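Local coordinates for protein PaaA (Enterobacter agglomerans, PDB 5FF5) that takes part in making the bicyclic core of pantocin A and probably activates carboxylates by adenylylation, as ThiF/E1-like enzymes do, at residues H248-E260 with G271-D284. Residues are numbered along the deposited sequence; the frame is centred on the assembly and turned at random.
Sequences HSIAKDKAIPVIE and GPIYLNDGVHSGFD
H248, on the last turns of helix 243-254, meets two aromatic rings, Y274 of the neighbouring strand 267-274 and F283 of the loop that follows it, and the trio illustrates how a helix is tied to the hairpin that follows it. One face of the imidazole stacks on F283, centroids 4.1 Å apart and planes at 27°, with ND1 over the rim of the phenyl ring. Toward Y274, on its NE2 side, the imidazole turns its edge to the face of the tyrosine, in an offset edge-to-face pair with planes at 76°. F283 reaches the imidazole with CG anti to its backbone N, while Y274 also meets the ring of F372. E260 comes to the tyrosine's rim: its CG lies in the ring plane, and the chain runs on extended, its carboxylate steeply turned against the ring and OE2 3.7 Å from CE2.

One turn further along the helix, K252 bends at chi3 (-72°), bringing NZ past G282 to D284, where a salt bridge of 2.9 Å joins NZ to OD2 on the carboxylate's anti side. N276 brings its amide against the chain leaving the helix: ND2 donates to I256 O, the donor tilted from the carbonyl plane, and also lies 3.5 Å from A251 CB. The helix itself ends in a Schellman motif at A255.

Beyond it the strands pair antiparallel. V258 and Y274 exchange backbone bonds, with Y274 N to V258 O at 2.8 Å, and I259 and I273 meet through their CG1 atoms on the side facing helix 326-345. This is a helix-to-hairpin junction in the mixed sheet of the Rossmann-like ThiF fold, where parallel pairing (227-229 with 258-263) gives way to antiparallel (258-263 with 267-274).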
ATOM      1  N   HIS A 248     -17.381  16.127  12.777  1.00 42.09           N
ATOM      2  CA  HIS A 248     -16.377  16.559  13.742  1.00 42.09           C
ATOM      3  C   HIS A 248     -16.962  16.956  15.117  1.00 49.29           C
ATOM      4  O   HIS A 248     -16.428  16.572  16.164  1.00 46.60           O
ATOM      5  CB  HIS A 248     -15.580  17.724  13.163  1.00 50.56           C
ATOM      6  CG  HIS A 248     -14.284  17.311  12.536  1.00 58.92           C
ATOM      7  ND1 HIS A 248     -13.847  17.810  11.328  1.00 58.89           N
ATOM      8  CD2 HIS A 248     -13.335  16.437  12.944  1.00 49.51           C
ATOM      9  CE1 HIS A 248     -12.692  17.255  11.014  1.00 49.12           C
ATOM     10  NE2 HIS A 248     -12.358  16.421  11.982  1.00 54.25           N
ATOM     11  N   SER A 249     -18.044  17.730  15.128  1.00 42.75           N
ATOM     12  CA  SER A 249     -18.672  18.085  16.393  1.00 49.11           C
ATOM     13  C   SER A 249     -19.220  16.831  17.082  1.00 51.42           C
ATOM     14  O   SER A 249     -19.068  16.636  18.301  1.00 42.09           O
ATOM     15  CB  SER A 249     -19.783  19.112  16.187  1.00 46.69           C
ATOM     16  OG  SER A 249     -20.395  19.451  17.427  1.00 47.12           O
ATOM     17  N   ILE A 250     -19.887  15.990  16.304  1.00 46.98           N
ATOM     18  CA  ILE A 250     -20.400  14.747  16.854  1.00 49.55           C
ATOM     19  C   ILE A 250     -19.250  13.955  17.479  1.00 50.95           C
ATOM     20  O   ILE A 250     -19.383  13.359  18.552  1.00 48.71           O
ATOM     21  CB  ILE A 250     -21.094  13.905  15.778  1.00 53.65           C
ATOM     22  CG1 ILE A 250     -22.169  14.729  15.072  1.00 51.20           C
ATOM     23  CG2 ILE A 250     -21.662  12.643  16.396  1.00 50.13           C
ATOM     24  CD1 ILE A 250     -22.784  14.062  13.872  1.00 42.94           C
ATOM     25  N   ALA A 251     -18.113  13.959  16.789  1.00 52.69           N
ATOM     26  CA  ALA A 251     -16.929  13.230  17.226  1.00 47.99           C
ATOM     27  C   ALA A 251     -16.373  13.799  18.520  1.00 46.80           C
ATOM     28  O   ALA A 251     -16.153  13.064  19.470  1.00 48.08           O
ATOM     29  CB  ALA A 251     -15.874  13.249  16.141  1.00 45.53           C
ATOM     30  N   LYS A 252     -16.175  15.114  18.576  1.00 46.99           N
ATOM     31  CA  LYS A 252     -15.717  15.740  19.816  1.00 48.89           C
ATOM     32  C   LYS A 252     -16.656  15.421  21.000  1.00 53.36           C
ATOM     33  O   LYS A 252     -16.212  15.133  22.121  1.00 48.55           O
ATOM     34  CB  LYS A 252     -15.611  17.249  19.637  1.00 42.09           C
ATOM     35  CG  LYS A 252     -15.151  17.984  20.881  1.00 52.93           C
ATOM     36  CD  LYS A 252     -14.966  19.481  20.611  1.00 71.81           C
ATOM     37  CE  LYS A 252     -13.735  19.772  19.743  1.00 79.98           C
ATOM     38  NZ  LYS A 252     -13.525  21.240  19.505  1.00 75.61           N
ATOM     39  N   ASP A 253     -17.959  15.458  20.733  1.00 53.43           N
ATOM     40  CA  ASP A 253     -18.965  15.208  21.757  1.00 52.16           C
ATOM     41  C   ASP A 253     -19.009  13.766  22.243  1.00 52.80           C
ATOM     42  O   ASP A 253     -19.401  13.518  23.377  1.00 55.22           O
ATOM     43  CB  ASP A 253     -20.329  15.640  21.244  1.00 52.42           C
ATOM     44  CG  ASP A 253     -20.415  17.141  21.060  1.00 66.06           C
ATOM     45  OD1 ASP A 253     -19.356  17.804  21.169  1.00 58.09           O
ATOM     46  OD2 ASP A 253     -21.527  17.653  20.779  1.00 72.90           O
ATOM     47  N   LYS A 254     -18.672  12.813  21.379  1.00 57.79           N
ATOM     48  CA  LYS A 254     -18.727  11.400  21.760  1.00 53.23           C
ATOM     49  C   LYS A 254     -17.353  10.754  22.018  1.00 51.17           C
ATOM     50  O   LYS A 254     -17.274   9.545  22.216  1.00 59.08           O
ATOM     51  CB  LYS A 254     -19.462  10.606  20.685  1.00 49.55           C
ATOM     52  CG  LYS A 254     -20.736  11.265  20.207  1.00 53.66           C
ATOM     53  CD  LYS A 254     -21.739  10.245  19.683  1.00 62.49           C
ATOM     54  CE  LYS A 254     -22.429   9.512  20.830  1.00 66.04           C
ATOM     55  NZ  LYS A 254     -23.450   8.545  20.339  1.00 69.30           N
ATOM     56  N   ALA A 255     -16.282  11.550  22.006  1.00 50.39           N
ATOM     57  CA  ALA A 255     -14.906  11.040  22.141  1.00 48.22           C
ATOM     58  C   ALA A 255     -14.575   9.995  21.083  1.00 50.61           C
ATOM     59  O   ALA A 255     -14.250   8.855  21.405  1.00 54.42           O
ATOM     60  CB  ALA A 255     -14.675  10.454  23.519  1.00 42.09           C
ATOM     61  N   ILE A 256     -14.655  10.392  19.823  1.00 42.09           N
ATOM     62  CA  ILE A 256     -14.371   9.495  18.729  1.00 44.32           C
ATOM     63  C   ILE A 256     -13.210  10.023  17.889  1.00 47.22           C
ATOM     64  O   ILE A 256     -13.241  11.163  17.429  1.00 44.69           O
ATOM     65  CB  ILE A 256     -15.593   9.302  17.830  1.00 46.76           C
ATOM     66  CG1 ILE A 256     -16.807   8.861  18.646  1.00 52.33           C
ATOM     67  CG2 ILE A 256     -15.297   8.286  16.746  1.00 45.34           C
ATOM     68  CD1 ILE A 256     -18.132   8.986  17.868  1.00 52.73           C
ATOM     69  N   PRO A 257     -12.169   9.198  17.703  1.00 52.08           N
ATOM     70  CA  PRO A 257     -11.079   9.606  16.823  1.00 47.04           C
ATOM     71  C   PRO A 257     -11.534   9.841  15.374  1.00 46.22           C
ATOM     72  O   PRO A 257     -12.318   9.094  14.802  1.00 42.97           O
ATOM     73  CB  PRO A 257     -10.104   8.428  16.913  1.00 43.81           C
ATOM     74  CG  PRO A 257     -10.434   7.753  18.188  1.00 42.09           C
ATOM     75  CD  PRO A 257     -11.902   7.893  18.332  1.00 49.66           C
ATOM     76  N   VAL A 258     -11.015  10.907  14.794  1.00 42.83           N
ATOM     77  CA  VAL A 258     -11.292  11.269  13.427  1.00 44.31           C
ATOM     78  C   VAL A 258      -9.955  11.494  12.710  1.00 50.53           C
ATOM     79  O   VAL A 258      -9.082  12.206  13.213  1.00 54.61           O
ATOM     80  CB  VAL A 258     -12.174  12.552  13.365  1.00 45.20           C
ATOM     81  CG1 VAL A 258     -12.431  12.994  11.942  1.00 42.09           C
ATOM     82  CG2 VAL A 258     -13.468  12.353  14.112  1.00 44.11           C
ATOM     83  N   ILE A 259      -9.785  10.897  11.538  1.00 44.30           N
ATOM     84  CA  ILE A 259      -8.577  11.143  10.770  1.00 45.77           C
ATOM     85  C   ILE A 259      -8.958  11.777   9.454  1.00 48.71           C
ATOM     86  O   ILE A 259      -9.890  11.329   8.801  1.00 54.35           O
ATOM     87  CB  ILE A 259      -7.768   9.853  10.510  1.00 59.75           C
ATOM     88  CG1 ILE A 259      -6.384  10.205   9.938  1.00 56.81           C
ATOM     89  CG2 ILE A 259      -8.515   8.937   9.556  1.00 53.23           C
ATOM     90  CD1 ILE A 259      -5.486   9.032   9.690  1.00 42.09           C
ATOM     91  N   GLU A 260      -8.230  12.821   9.067  1.00 56.39           N
ATOM     92  CA  GLU A 260      -8.493  13.520   7.817  1.00 54.35           C
ATOM     93  C   GLU A 260      -7.487  13.060   6.798  1.00 61.07           C
ATOM     94  O   GLU A 260      -6.512  12.384   7.121  1.00 62.38           O
ATOM     95  CB  GLU A 260      -8.370  15.031   7.972  1.00 48.72           C
ATOM     96  CG  GLU A 260      -9.079  15.618   9.157  1.00 58.92           C
ATOM     97  CD  GLU A 260      -9.009  17.130   9.147  1.00 71.32           C
ATOM     98  OE1 GLU A 260      -7.963  17.675   8.725  1.00 74.80           O
ATOM     99  OE2 GLU A 260      -9.989  17.775   9.565  1.00 72.08           O
ATOM    100  N   GLY A 271      -3.977  13.006   7.680  1.00 58.29           N
ATOM    101  CA  GLY A 271      -4.120  13.508   9.028  1.00 52.27           C
ATOM    102  C   GLY A 271      -4.417  14.980   8.974  1.00 59.36           C
ATOM    103  O   GLY A 271      -4.524  15.559   7.887  1.00 57.76           O
ATOM    104  N   PRO A 272      -4.508  15.608  10.147  1.00 61.13           N
ATOM    105  CA  PRO A 272      -4.178  15.031  11.453  1.00 56.57           C
ATOM    106  C   PRO A 272      -5.199  14.048  11.999  1.00 53.14           C
ATOM    107  O   PRO A 272      -6.329  14.012  11.521  1.00 54.64           O
ATOM    108  CB  PRO A 272      -4.109  16.261  12.357  1.00 55.49           C
ATOM    109  CG  PRO A 272      -5.072  17.206  11.751  1.00 55.77           C
ATOM    110  CD  PRO A 272      -4.987  16.996  10.265  1.00 60.88           C
ATOM    111  N   ILE A 273      -4.784  13.254  12.984  1.00 49.40           N
ATOM    112  CA  ILE A 273      -5.719  12.464  13.772  1.00 49.10           C
ATOM    113  C   ILE A 273      -6.156  13.281  14.970  1.00 56.52           C
ATOM    114  O   ILE A 273      -5.316  13.859  15.657  1.00 56.19           O
ATOM    115  CB  ILE A 273      -5.103  11.175  14.301  1.00 53.78           C
ATOM    116  CG1 ILE A 273      -4.620  10.291  13.154  1.00 59.27           C
ATOM    117  CG2 ILE A 273      -6.100  10.444  15.202  1.00 48.71           C
ATOM    118  CD1 ILE A 273      -3.687   9.184  13.615  1.00 48.72           C
ATOM    119  N   TYR A 274      -7.460  13.284  15.251  1.00 57.54           N
ATOM    120  CA  TYR A 274      -7.992  13.944  16.440  1.00 49.61           C
ATOM    121  C   TYR A 274      -8.440  12.899  17.458  1.00 51.67           C
ATOM    122  O   TYR A 274      -9.354  12.126  17.213  1.00 55.11           O
ATOM    123  CB  TYR A 274      -9.162  14.849  16.084  1.00 46.03           C
ATOM    124  CG  TYR A 274      -8.869  15.966  15.110  1.00 44.24           C
ATOM    125  CD1 TYR A 274      -8.506  17.229  15.553  1.00 43.91           C
ATOM    126  CD2 TYR A 274      -8.988  15.762  13.752  1.00 47.57           C
ATOM    127  CE1 TYR A 274      -8.253  18.252  14.671  1.00 42.82           C
ATOM    128  CE2 TYR A 274      -8.754  16.783  12.856  1.00 57.07           C
ATOM    129  CZ  TYR A 274      -8.381  18.029  13.317  1.00 56.69           C
ATOM    130  OH  TYR A 274      -8.142  19.041  12.401  1.00 64.03           O
ATOM    131  N   LEU A 275      -7.772  12.837  18.592  1.00 47.26           N
ATOM    132  CA  LEU A 275      -8.107  11.805  19.549  1.00 46.01           C
ATOM    133  C   LEU A 275      -9.440  12.058  20.221  1.00 49.14           C
ATOM    134  O   LEU A 275     -10.146  11.114  20.573  1.00 54.61           O
ATOM    135  CB  LEU A 275      -6.994  11.682  20.578  1.00 57.89           C
ATOM    136  CG  LEU A 275      -5.847  10.750  20.189  1.00 51.55           C
ATOM    137  CD1 LEU A 275      -5.830  10.422  18.697  1.00 51.09           C
ATOM    138  CD2 LEU A 275      -4.529  11.352  20.661  1.00 51.69           C
ATOM    139  N   ASN A 276      -9.772  13.335  20.397  1.00 54.48           N
ATOM    140  CA  ASN A 276     -11.029  13.737  21.024  1.00 54.12           C
ATOM    141  C   ASN A 276     -11.170  13.107  22.395  1.00 48.87           C
ATOM    142  O   ASN A 276     -12.244  12.624  22.763  1.00 49.54           O
ATOM    143  CB  ASN A 276     -12.209  13.335  20.139  1.00 43.64           C
ATOM    144  CG  ASN A 276     -12.303  14.171  18.910  1.00 42.09           C
ATOM    145  OD1 ASN A 276     -11.773  15.270  18.867  1.00 49.96           O
ATOM    146  ND2 ASN A 276     -12.874  13.615  17.860  1.00 42.09           N
ATOM    147  N   ASP A 277     -10.073  13.123  23.145  1.00 51.85           N
ATOM    148  CA  ASP A 277     -10.047  12.599  24.509  1.00 57.84           C
ATOM    149  C   ASP A 277     -10.133  13.716  25.572  1.00 65.15           C
ATOM    150  O   ASP A 277     -10.166  13.441  26.776  1.00 64.12           O
ATOM    151  CB  ASP A 277      -8.781  11.774  24.716  1.00 51.71           C
ATOM    152  CG  ASP A 277      -7.536  12.449  24.131  1.00 62.01           C
ATOM    153  OD1 ASP A 277      -7.438  13.699  24.146  1.00 67.84           O
ATOM    154  OD2 ASP A 277      -6.641  11.728  23.656  1.00 64.70           O
ATOM    155  N   GLY A 278     -10.141  14.973  25.126  1.00 66.10           N
ATOM    156  CA  GLY A 278     -10.138  16.096  26.048  1.00 67.17           C
ATOM    157  C   GLY A 278      -8.791  16.547  26.577  1.00 76.09           C
ATOM    158  O   GLY A 278      -8.738  17.443  27.425  1.00 76.53           O
ATOM    159  N   VAL A 279      -7.713  15.914  26.110  1.00 70.35           N
ATOM    160  CA  VAL A 279      -6.352  16.281  26.513  1.00 70.35           C
ATOM    161  C   VAL A 279      -5.516  16.641  25.290  1.00 69.79           C
ATOM    162  O   VAL A 279      -4.296  16.471  25.273  1.00 69.20           O
ATOM    163  CB  VAL A 279      -5.644  15.139  27.286  1.00 68.73           C
ATOM    164  CG1 VAL A 279      -4.447  15.689  28.068  1.00 67.85           C
ATOM    165  CG2 VAL A 279      -6.619  14.423  28.219  1.00 62.38           C
ATOM    166  N   HIS A 280      -6.194  17.103  24.251  1.00 60.33           N
ATOM    167  CA  HIS A 280      -5.538  17.565  23.042  1.00 69.32           C
ATOM    168  C   HIS A 280      -6.426  18.610  22.421  1.00 72.14           C
ATOM    169  O   HIS A 280      -7.636  18.597  22.643  1.00 78.85           O
ATOM    170  CB  HIS A 280      -5.329  16.415  22.059  1.00 72.20           C
ATOM    171  CG  HIS A 280      -4.107  15.593  22.326  1.00 80.32           C
ATOM    172  ND1 HIS A 280      -4.139  14.432  23.072  1.00 72.47           N
ATOM    173  CD2 HIS A 280      -2.834  15.716  21.877  1.00 80.30           C
ATOM    174  CE1 HIS A 280      -2.928  13.903  23.108  1.00 83.65           C
ATOM    175  NE2 HIS A 280      -2.118  14.660  22.388  1.00 83.30           N
ATOM    176  N   SER A 281      -5.852  19.501  21.627  1.00 76.10           N
ATOM    177  CA  SER A 281      -6.657  20.581  21.079  1.00 79.15           C
ATOM    178  C   SER A 281      -7.627  19.960  20.064  1.00 77.90           C
ATOM    179  O   SER A 281      -7.274  19.008  19.349  1.00 69.64           O
ATOM    180  CB  SER A 281      -5.779  21.673  20.462  1.00 85.47           C
ATOM    181  OG  SER A 281      -4.845  22.167  21.416  1.00 83.98           O
ATOM    182  N   GLY A 282      -8.850  20.481  20.041  1.00 65.06           N
ATOM    183  CA  GLY A 282      -9.909  19.957  19.200  1.00 63.87           C
ATOM    184  C   GLY A 282      -9.953  20.637  17.853  1.00 66.13           C
ATOM    185  O   GLY A 282      -9.140  21.529  17.584  1.00 65.73           O
ATOM    186  N   PHE A 283     -10.857  20.181  16.987  1.00 65.79           N
ATOM    187  CA  PHE A 283     -11.001  20.743  15.640  1.00 58.88           C
ATOM    188  C   PHE A 283     -11.336  22.231  15.717  1.00 66.08           C
ATOM    189  O   PHE A 283     -10.843  23.030  14.910  1.00 64.51           O
ATOM    190  CB  PHE A 283     -12.088  20.002  14.860  1.00 61.89           C
ATOM    191  CG  PHE A 283     -12.356  20.572  13.495  1.00 59.34           C
ATOM    192  CD1 PHE A 283     -11.324  20.867  12.631  1.00 65.75           C
ATOM    193  CD2 PHE A 283     -13.653  20.822  13.085  1.00 60.48           C
ATOM    194  CE1 PHE A 283     -11.579  21.398  11.375  1.00 71.62           C
ATOM    195  CE2 PHE A 283     -13.914  21.351  11.839  1.00 62.97           C
ATOM    196  CZ  PHE A 283     -12.872  21.637  10.979  1.00 67.39           C
ATOM    197  N   ASP A 284     -12.209  22.585  16.663  1.00 64.82           N
ATOM    198  CA  ASP A 284     -12.574  23.976  16.913  1.00 56.74           C
ATOM    199  C   ASP A 284     -11.378  24.860  17.160  1.00 62.42           C
ATOM    200  O   ASP A 284     -11.185  25.868  16.490  1.00 66.92           O
ATOM    201  CB  ASP A 284     -13.496  24.071  18.113  1.00 72.30           C
ATOM    202  CG  ASP A 284     -14.931  23.865  17.747  1.00 77.14           C
ATOM    203  OD1 ASP A 284     -15.400  24.579  16.829  1.00 74.12           O
ATOM    204  OD2 ASP A 284     -15.578  22.991  18.365  1.00 81.30           O
TER